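PDB 6ZD1: telomerase reverse transcriptase from Candida tropicalis MYA-3404, which probably extends chromosome ends as a reverse transcriptase, adding simple telomeric repeats copied from a template within the RNA component of telomerase. Local coordinates for residues Phe640-Ile653 with Leu685-Leu698. Residues are numbered along the deposited sequence; the frame is centred on the assembly and turned at random.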
ATOM      1  N   PHE A 640      27.613  -9.310  17.755  1.00 57.01           N
ATOM      2  CA  PHE A 640      26.171  -9.150  17.633  1.00 58.81           C
ATOM      3  C   PHE A 640      25.564  -8.844  19.000  1.00 62.46           C
ATOM      4  O   PHE A 640      25.699  -9.634  19.940  1.00 60.59           O
ATOM      5  CB  PHE A 640      25.562 -10.420  17.042  1.00 49.66           C
ATOM      6  CG  PHE A 640      24.064 -10.438  17.056  1.00 64.42           C
ATOM      7  CD1 PHE A 640      23.344  -9.805  16.055  1.00 44.94           C
ATOM      8  CD2 PHE A 640      23.372 -11.095  18.064  1.00 57.52           C
ATOM      9  CE1 PHE A 640      21.962  -9.821  16.058  1.00 54.22           C
ATOM     10  CE2 PHE A 640      21.988 -11.113  18.075  1.00 69.11           C
ATOM     11  CZ  PHE A 640      21.282 -10.474  17.068  1.00 51.23           C
ATOM     12  N   GLU A 641      24.888  -7.707  19.107  1.00 56.01           N
ATOM     13  CA  GLU A 641      24.263  -7.267  20.349  1.00 54.04           C
ATOM     14  C   GLU A 641      22.753  -7.395  20.193  1.00 58.61           C
ATOM     15  O   GLU A 641      22.139  -6.668  19.401  1.00 54.32           O
ATOM     16  CB  GLU A 641      24.673  -5.832  20.673  1.00 57.55           C
ATOM     17  CG  GLU A 641      26.156  -5.578  20.464  1.00 82.76           C
ATOM     18  CD  GLU A 641      26.525  -4.112  20.561  1.00102.25           C
ATOM     19  OE1 GLU A 641      26.392  -3.533  21.660  1.00112.49           O
ATOM     20  OE2 GLU A 641      26.941  -3.537  19.533  1.00111.09           O
ATOM     21  N   ARG A 642      22.155  -8.298  20.975  1.00 55.04           N
ATOM     22  CA  ARG A 642      20.746  -8.628  20.794  1.00 49.43           C
ATOM     23  C   ARG A 642      19.841  -7.440  21.092  1.00 51.24           C
ATOM     24  O   ARG A 642      18.775  -7.315  20.480  1.00 53.61           O
ATOM     25  CB  ARG A 642      20.366  -9.820  21.677  1.00 49.18           C
ATOM     26  CG  ARG A 642      20.543  -9.570  23.174  1.00 69.43           C
ATOM     27  CD  ARG A 642      20.359 -10.841  24.001  1.00 68.01           C
ATOM     28  NE  ARG A 642      20.448 -10.574  25.436  1.00 72.05           N
ATOM     29  CZ  ARG A 642      21.592 -10.478  26.112  1.00 94.20           C
ATOM     30  NH1 ARG A 642      22.751 -10.621  25.485  1.00 87.41           N
ATOM     31  NH2 ARG A 642      21.579 -10.235  27.418  1.00 78.50           N
ATOM     32  N   TYR A 643      20.239  -6.560  22.013  1.00 51.84           N
ATOM     33  CA  TYR A 643      19.384  -5.426  22.348  1.00 53.90           C
ATOM     34  C   TYR A 643      19.330  -4.424  21.203  1.00 52.00           C
ATOM     35  O   TYR A 643      18.264  -3.879  20.899  1.00 52.50           O
ATOM     36  CB  TYR A 643      19.874  -4.755  23.633  1.00 52.76           C
ATOM     37  CG  TYR A 643      19.777  -5.638  24.860  1.00 71.23           C
ATOM     38  CD1 TYR A 643      18.545  -6.096  25.313  1.00 73.07           C
ATOM     39  CD2 TYR A 643      20.915  -6.009  25.568  1.00 73.93           C
ATOM     40  CE1 TYR A 643      18.447  -6.904  26.434  1.00 69.56           C
ATOM     41  CE2 TYR A 643      20.826  -6.815  26.692  1.00 69.87           C
ATOM     42  CZ  TYR A 643      19.590  -7.257  27.119  1.00 75.10           C
ATOM     43  OH  TYR A 643      19.493  -8.058  28.233  1.00 90.21           O
ATOM     44  N   ARG A 644      20.459  -4.205  20.524  1.00 52.05           N
ATOM     45  CA  ARG A 644      20.442  -3.364  19.331  1.00 49.55           C
ATOM     46  C   ARG A 644      19.589  -3.996  18.241  1.00 55.71           C
ATOM     47  O   ARG A 644      18.880  -3.294  17.510  1.00 72.37           O
ATOM     48  CB  ARG A 644      21.870  -3.134  18.839  1.00 54.18           C
ATOM     49  CG  ARG A 644      21.971  -2.425  17.504  1.00 72.00           C
ATOM     50  CD  ARG A 644      23.423  -2.183  17.116  1.00 77.69           C
ATOM     51  NE  ARG A 644      24.134  -1.385  18.112  1.00 88.58           N
ATOM     52  CZ  ARG A 644      24.085  -0.058  18.181  1.00 97.64           C
ATOM     53  NH1 ARG A 644      23.348   0.626  17.315  1.00 86.60           N
ATOM     54  NH2 ARG A 644      24.769   0.587  19.118  1.00 80.33           N
ATOM     55  N   PHE A 645      19.611  -5.327  18.150  1.00 47.20           N
ATOM     56  CA  PHE A 645      18.805  -6.015  17.151  1.00 56.42           C
ATOM     57  C   PHE A 645      17.319  -5.898  17.455  1.00 54.50           C
ATOM     58  O   PHE A 645      16.501  -5.845  16.527  1.00 53.31           O
ATOM     59  CB  PHE A 645      19.217  -7.484  17.077  1.00 49.64           C
ATOM     60  CG  PHE A 645      18.412  -8.295  16.103  1.00 50.87           C
ATOM     61  CD1 PHE A 645      18.425  -7.991  14.752  1.00 50.08           C
ATOM     62  CD2 PHE A 645      17.659  -9.376  16.536  1.00 50.03           C
ATOM     63  CE1 PHE A 645      17.691  -8.745  13.850  1.00 47.58           C
ATOM     64  CE2 PHE A 645      16.924 -10.133  15.640  1.00 49.08           C
ATOM     65  CZ  PHE A 645      16.939  -9.817  14.295  1.00 42.28           C
HETATM   66  N   MSE A 646      16.949  -5.830  18.729  1.00 53.94           N
HETATM   67  CA  MSE A 646      15.540  -5.769  19.096  1.00 50.75           C
HETATM   68  C   MSE A 646      14.959  -4.396  18.811  1.00 52.95           C
HETATM   69  O   MSE A 646      13.816  -4.277  18.366  1.00 61.45           O
HETATM   70  CB  MSE A 646      15.351  -6.123  20.561  1.00 48.62           C
HETATM   71  CG  MSE A 646      15.508  -7.603  20.835  1.00 77.36           C
HETATM   72 SE   MSE A 646      15.297  -8.030  22.718  1.00116.74          SE
HETATM   73  CE  MSE A 646      17.127  -8.554  23.108  1.00 72.61           C
ATOM     74  N   LYS A 647      15.761  -3.359  19.050  1.00 46.30           N
ATOM     75  CA  LYS A 647      15.353  -2.023  18.636  1.00 59.74           C
ATOM     76  C   LYS A 647      15.114  -1.985  17.135  1.00 55.58           C
ATOM     77  O   LYS A 647      14.140  -1.383  16.670  1.00 51.57           O
ATOM     78  CB  LYS A 647      16.409  -0.998  19.052  1.00 58.66           C
ATOM     79  CG  LYS A 647      16.450  -0.755  20.551  1.00 68.73           C
ATOM     80  CD  LYS A 647      17.813  -0.264  21.007  1.00 85.25           C
ATOM     81  CE  LYS A 647      17.881  -0.203  22.522  1.00 82.49           C
ATOM     82  NZ  LYS A 647      19.274  -0.031  23.010  1.00 75.07           N
ATOM     83  N   PHE A 648      15.978  -2.654  16.365  1.00 55.46           N
ATOM     84  CA  PHE A 648      15.751  -2.776  14.929  1.00 47.45           C
ATOM     85  C   PHE A 648      14.438  -3.493  14.646  1.00 46.98           C
ATOM     86  O   PHE A 648      13.635  -3.037  13.823  1.00 50.55           O
ATOM     87  CB  PHE A 648      16.926  -3.507  14.272  1.00 57.16           C
ATOM     88  CG  PHE A 648      16.682  -3.897  12.838  1.00 46.16           C
ATOM     89  CD1 PHE A 648      16.853  -2.976  11.814  1.00 53.57           C
ATOM     90  CD2 PHE A 648      16.303  -5.192  12.513  1.00 42.59           C
ATOM     91  CE1 PHE A 648      16.642  -3.338  10.492  1.00 51.22           C
ATOM     92  CE2 PHE A 648      16.087  -5.562  11.193  1.00 46.53           C
ATOM     93  CZ  PHE A 648      16.257  -4.630  10.182  1.00 43.31           C
ATOM     94  N   LEU A 649      14.187  -4.613  15.331  1.00 45.11           N
ATOM     95  CA  LEU A 649      12.906  -5.292  15.149  1.00 46.07           C
ATOM     96  C   LEU A 649      11.749  -4.389  15.555  1.00 49.45           C
ATOM     97  O   LEU A 649      10.748  -4.289  14.835  1.00 50.26           O
ATOM     98  CB  LEU A 649      12.870  -6.595  15.948  1.00 47.78           C
ATOM     99  CG  LEU A 649      13.803  -7.720  15.497  1.00 51.09           C
ATOM    100  CD1 LEU A 649      13.675  -8.894  16.443  1.00 43.95           C
ATOM    101  CD2 LEU A 649      13.502  -8.149  14.071  1.00 47.84           C
ATOM    102  N   HIS A 650      11.886  -3.690  16.686  1.00 43.74           N
ATOM    103  CA  HIS A 650      10.808  -2.822  17.148  1.00 54.26           C
ATOM    104  C   HIS A 650      10.537  -1.703  16.150  1.00 57.82           C
ATOM    105  O   HIS A 650       9.376  -1.372  15.886  1.00 52.75           O
ATOM    106  CB  HIS A 650      11.135  -2.249  18.525  1.00 57.78           C
ATOM    107  CG  HIS A 650      10.018  -1.444  19.119  1.00 64.54           C
ATOM    108  ND1 HIS A 650       9.812  -0.116  18.814  1.00 77.55           N
ATOM    109  CD2 HIS A 650       9.043  -1.783  19.996  1.00 69.74           C
ATOM    110  CE1 HIS A 650       8.761   0.329  19.477  1.00 78.24           C
ATOM    111  NE2 HIS A 650       8.275  -0.663  20.202  1.00 74.06           N
ATOM    112  N   VAL A 651      11.588  -1.101  15.591  1.00 49.30           N
ATOM    113  CA  VAL A 651      11.390  -0.089  14.555  1.00 56.02           C
ATOM    114  C   VAL A 651      10.716  -0.698  13.327  1.00 59.60           C
ATOM    115  O   VAL A 651       9.794  -0.105  12.751  1.00 58.89           O
ATOM    116  CB  VAL A 651      12.728   0.584  14.200  1.00 56.77           C
ATOM    117  CG1 VAL A 651      12.581   1.410  12.940  1.00 68.40           C
ATOM    118  CG2 VAL A 651      13.207   1.465  15.354  1.00 44.72           C
ATOM    119  N   ILE A 652      11.152  -1.893  12.912  1.00 46.25           N
ATOM    120  CA  ILE A 652      10.582  -2.531  11.724  1.00 53.74           C
ATOM    121  C   ILE A 652       9.113  -2.874  11.943  1.00 55.46           C
ATOM    122  O   ILE A 652       8.280  -2.696  11.044  1.00 44.73           O
ATOM    123  CB  ILE A 652      11.398  -3.782  11.340  1.00 52.69           C
ATOM    124  CG1 ILE A 652      12.701  -3.385  10.642  1.00 45.32           C
ATOM    125  CG2 ILE A 652      10.578  -4.715  10.455  1.00 45.71           C
ATOM    126  CD1 ILE A 652      12.501  -2.529   9.411  1.00 51.09           C
ATOM    127  N   ILE A 653       8.775  -3.404  13.120  1.00 57.50           N
ATOM    128  CA  ILE A 653       7.389  -3.775  13.400  1.00 48.57           C
ATOM    129  C   ILE A 653       6.512  -2.533  13.540  1.00 58.53           C
ATOM    130  O   ILE A 653       5.387  -2.490  13.026  1.00 59.03           O
ATOM    131  CB  ILE A 653       7.325  -4.663  14.653  1.00 47.99           C
ATOM    132  CG1 ILE A 653       8.039  -5.989  14.395  1.00 52.38           C
ATOM    133  CG2 ILE A 653       5.884  -4.914  15.064  1.00 41.63           C
ATOM    134  CD1 ILE A 653       8.019  -6.929  15.574  1.00 43.72           C
ATOM    135  N   LEU A 685      14.295 -16.418  11.780  1.00 54.67           N
ATOM    136  CA  LEU A 685      15.452 -16.439  12.661  1.00 65.64           C
ATOM    137  C   LEU A 685      15.841 -17.851  13.082  1.00 69.55           C
ATOM    138  O   LEU A 685      16.596 -18.014  14.045  1.00 69.11           O
ATOM    139  CB  LEU A 685      15.199 -15.573  13.892  1.00 65.23           C
ATOM    140  CG  LEU A 685      15.073 -14.074  13.631  1.00 63.16           C
ATOM    141  CD1 LEU A 685      14.765 -13.350  14.928  1.00 63.06           C
ATOM    142  CD2 LEU A 685      16.342 -13.517  12.989  1.00 63.10           C
ATOM    143  N   ALA A 686      15.348 -18.873  12.378  1.00 57.15           N
ATOM    144  CA  ALA A 686      15.714 -20.245  12.718  1.00 71.80           C
ATOM    145  C   ALA A 686      17.220 -20.464  12.634  1.00 68.95           C
ATOM    146  O   ALA A 686      17.773 -21.256  13.405  1.00 66.25           O
ATOM    147  CB  ALA A 686      14.982 -21.231  11.805  1.00 70.83           C
ATOM    148  N   PHE A 687      17.900 -19.773  11.713  1.00 66.41           N
ATOM    149  CA  PHE A 687      19.348 -19.907  11.589  1.00 61.13           C
ATOM    150  C   PHE A 687      20.092 -19.394  12.814  1.00 66.10           C
ATOM    151  O   PHE A 687      21.267 -19.729  12.996  1.00 76.78           O
ATOM    152  CB  PHE A 687      19.849 -19.155  10.354  1.00 58.46           C
ATOM    153  CG  PHE A 687      19.879 -17.661  10.527  1.00 70.09           C
ATOM    154  CD1 PHE A 687      18.727 -16.909  10.358  1.00 68.10           C
ATOM    155  CD2 PHE A 687      21.059 -17.008  10.854  1.00 69.28           C
ATOM    156  CE1 PHE A 687      18.747 -15.533  10.513  1.00 68.85           C
ATOM    157  CE2 PHE A 687      21.085 -15.632  11.014  1.00 67.16           C
ATOM    158  CZ  PHE A 687      19.930 -14.895  10.843  1.00 66.08           C
HETATM  159  N   MSE A 688      19.446 -18.590  13.647  1.00 68.30           N
HETATM  160  CA  MSE A 688      20.099 -18.003  14.809  1.00 62.96           C
HETATM  161  C   MSE A 688      19.964 -18.924  16.011  1.00 72.90           C
HETATM  162  O   MSE A 688      18.858 -19.175  16.484  1.00 71.39           O
HETATM  163  CB  MSE A 688      19.498 -16.633  15.111  1.00 71.29           C
HETATM  164  CG  MSE A 688      20.295 -15.797  16.083  1.00 87.48           C
HETATM  165 SE   MSE A 688      19.570 -13.996  16.179  1.00165.89          SE
HETATM  166  CE  MSE A 688      19.919 -13.452  14.345  1.00 70.11           C
ATOM    167  N   ALA A 689      21.095 -19.433  16.501  1.00 59.88           N
ATOM    168  CA  ALA A 689      21.052 -20.395  17.598  1.00 72.79           C
ATOM    169  C   ALA A 689      20.568 -19.740  18.886  1.00 66.75           C
ATOM    170  O   ALA A 689      19.713 -20.291  19.589  1.00 77.52           O
ATOM    171  CB  ALA A 689      22.427 -21.036  17.798  1.00 62.84           C
ATOM    172  N   THR A 690      21.103 -18.566  19.214  1.00 66.22           N
ATOM    173  CA  THR A 690      20.786 -17.885  20.471  1.00 73.35           C
ATOM    174  C   THR A 690      19.808 -16.751  20.181  1.00 69.15           C
ATOM    175  O   THR A 690      20.199 -15.641  19.818  1.00 70.30           O
ATOM    176  CB  THR A 690      22.056 -17.376  21.140  1.00 70.02           C
ATOM    177  OG1 THR A 690      23.002 -18.448  21.237  1.00 66.60           O
ATOM    178  CG2 THR A 690      21.745 -16.854  22.534  1.00 69.46           C
ATOM    179  N   LYS A 691      18.513 -17.038  20.337  1.00 59.38           N
ATOM    180  CA  LYS A 691      17.489 -16.026  20.124  1.00 52.26           C
ATOM    181  C   LYS A 691      16.376 -16.065  21.166  1.00 50.10           C
ATOM    182  O   LYS A 691      15.365 -15.368  20.993  1.00 61.59           O
ATOM    183  CB  LYS A 691      16.882 -16.180  18.721  1.00 69.96           C
ATOM    184  CG  LYS A 691      16.346 -17.579  18.425  1.00 47.00           C
ATOM    185  CD  LYS A 691      15.711 -17.635  17.042  1.00 60.57           C
ATOM    186  CE  LYS A 691      15.169 -19.018  16.729  1.00 58.39           C
ATOM    187  NZ  LYS A 691      16.238 -20.049  16.770  1.00 68.04           N
ATOM    188  N   GLN A 692      16.532 -16.837  22.244  1.00 48.78           N
ATOM    189  CA  GLN A 692      15.427 -17.055  23.173  1.00 51.65           C
ATOM    190  C   GLN A 692      14.935 -15.742  23.764  1.00 54.54           C
ATOM    191  O   GLN A 692      13.729 -15.477  23.796  1.00 50.97           O
ATOM    192  CB  GLN A 692      15.855 -18.017  24.280  1.00 52.84           C
ATOM    193  CG  GLN A 692      14.800 -18.203  25.357  1.00 62.28           C
ATOM    194  CD  GLN A 692      15.258 -19.115  26.477  1.00 74.31           C
ATOM    195  OE1 GLN A 692      16.026 -20.052  26.259  1.00 85.80           O
ATOM    196  NE2 GLN A 692      14.787 -18.842  27.689  1.00 78.82           N
ATOM    197  N   GLU A 693      15.860 -14.897  24.222  1.00 51.12           N
ATOM    198  CA  GLU A 693      15.454 -13.616  24.785  1.00 51.59           C
ATOM    199  C   GLU A 693      14.851 -12.716  23.715  1.00 54.54           C
ATOM    200  O   GLU A 693      13.876 -12.000  23.976  1.00 52.44           O
ATOM    201  CB  GLU A 693      16.653 -12.943  25.453  1.00 55.08           C
ATOM    202  CG  GLU A 693      16.328 -11.660  26.198  1.00 58.58           C
ATOM    203  CD  GLU A 693      17.506 -11.153  27.013  1.00 79.65           C
ATOM    204  OE1 GLU A 693      18.548 -11.842  27.046  1.00 87.98           O
ATOM    205  OE2 GLU A 693      17.391 -10.067  27.620  1.00 72.65           O
ATOM    206  N   ILE A 694      15.389 -12.771  22.493  1.00 57.16           N
ATOM    207  CA  ILE A 694      14.831 -11.984  21.394  1.00 44.48           C
ATOM    208  C   ILE A 694      13.405 -12.425  21.094  1.00 54.14           C
ATOM    209  O   ILE A 694      12.494 -11.599  20.969  1.00 53.60           O
ATOM    210  CB  ILE A 694      15.718 -12.092  20.141  1.00 53.04           C
ATOM    211  CG1 ILE A 694      17.120 -11.543  20.410  1.00 44.94           C
ATOM    212  CG2 ILE A 694      15.074 -11.354  18.976  1.00 50.16           C
ATOM    213  CD1 ILE A 694      18.078 -11.751  19.246  1.00 41.28           C
ATOM    214  N   ILE A 695      13.187 -13.737  20.971  1.00 47.37           N
ATOM    215  CA  ILE A 695      11.856 -14.218  20.621  1.00 51.57           C
ATOM    216  C   ILE A 695      10.897 -14.000  21.785  1.00 45.14           C
ATOM    217  O   ILE A 695       9.739 -13.611  21.590  1.00 45.35           O
ATOM    218  CB  ILE A 695      11.908 -15.698  20.179  1.00 48.48           C
ATOM    219  CG1 ILE A 695      12.186 -15.828  18.676  1.00 51.65           C
ATOM    220  CG2 ILE A 695      10.576 -16.372  20.405  1.00 44.80           C
ATOM    221  CD1 ILE A 695      13.455 -15.180  18.190  1.00 67.77           C
ATOM    222  N   GLU A 696      11.372 -14.194  23.017  1.00 55.38           N
ATOM    223  CA  GLU A 696      10.518 -13.946  24.175  1.00 60.11           C
ATOM    224  C   GLU A 696      10.077 -12.487  24.233  1.00 58.48           C
ATOM    225  O   GLU A 696       8.918 -12.193  24.554  1.00 65.54           O
ATOM    226  CB  GLU A 696      11.244 -14.334  25.460  1.00 52.84           C
ATOM    227  CG  GLU A 696      10.425 -14.100  26.710  1.00 78.83           C
ATOM    228  CD  GLU A 696      11.221 -14.333  27.972  1.00 95.21           C
ATOM    229  OE1 GLU A 696      12.458 -14.470  27.871  1.00 87.29           O
ATOM    230  OE2 GLU A 696      10.609 -14.384  29.061  1.00 96.22           O
ATOM    231  N   TRP A 697      10.984 -11.559  23.915  1.00 51.09           N
ATOM    232  CA  TRP A 697      10.600 -10.155  23.822  1.00 51.32           C
ATOM    233  C   TRP A 697       9.613  -9.937  22.688  1.00 54.82           C
ATOM    234  O   TRP A 697       8.667  -9.153  22.818  1.00 60.85           O
ATOM    235  CB  TRP A 697      11.831  -9.277  23.616  1.00 48.63           C
ATOM    236  CG  TRP A 697      11.488  -7.900  23.127  1.00 58.08           C
ATOM    237  CD1 TRP A 697      11.180  -6.818  23.893  1.00 63.40           C
ATOM    238  CD2 TRP A 697      11.413  -7.458  21.761  1.00 55.77           C
ATOM    239  NE1 TRP A 697      10.918  -5.729  23.095  1.00 65.49           N
ATOM    240  CE2 TRP A 697      11.057  -6.096  21.783  1.00 63.36           C
ATOM    241  CE3 TRP A 697      11.614  -8.082  20.526  1.00 59.99           C
ATOM    242  CZ2 TRP A 697      10.899  -5.347  20.619  1.00 65.36           C
ATOM    243  CZ3 TRP A 697      11.458  -7.334  19.369  1.00 58.47           C
ATOM    244  CH2 TRP A 697      11.104  -5.982  19.426  1.00 55.73           C
ATOM    245  N   LEU A 698       9.823 -10.622  21.563  1.00 48.52           N
ATOM    246  CA  LEU A 698       8.939 -10.459  20.417  1.00 52.73           C
ATOM    247  C   LEU A 698       7.513 -10.855  20.768  1.00 47.11           C
ATOM    248  O   LEU A 698       6.559 -10.157  20.408  1.00 59.75           O
ATOM    249  CB  LEU A 698       9.460 -11.292  19.247  1.00 51.67           C
ATOM    250  CG  LEU A 698       8.634 -11.344  17.970  1.00 47.70           C
ATOM    251  CD1 LEU A 698       8.761 -10.035  17.217  1.00 50.57           C
ATOM    252  CD2 LEU A 698       9.073 -12.516  17.108  1.00 49.33           C
TER
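Ile694 fits as a knob into the hole formed by Arg642, Phe645, Met646 and Leu649, a compact example of how helices meeting at a shallow angle interlock; here the axes run 31° apart. Its CD1 reaches Phe645 CD2 at 3.6 Å, while CG2, on the other branch, touches Leu649 CD1 at 3.8 Å. One turn on, the indole of Trp697 lies along helix 642-653, with Met646 CB over one face of its six-membered ring in a CH-pi contact and the selenium of this selenomethionine 3.8 Å from Trp697 CB. The backbone N and CA of His650 lie at the indole edge, near its plane, while Leu649 CB approaches obliquely.

On the solvent side, Glu693 OE1 forms a salt bridge with Arg642 NE at 2.8 Å, though the hydrogen bond within it is weak and bent (129°). With CG lodged between the backbone N and the carbonyl carbon (chi1 61°), the Arg642 chain runs extended to NE, and Tyr643 CE2 lies over one guanidinium face, toward its rim. Before helix 692-698, Met688 SE makes oblique Met-aromatic contacts with Phe640 and Phe645.

Helix 609-637 backs Phe645, Leu649 and Leu685, helix 670-684 backs Ile653 and Leu698, and helix 582-596 packs against Phe648 and Ile652, within the helical C-terminal region, the telomerase thumb.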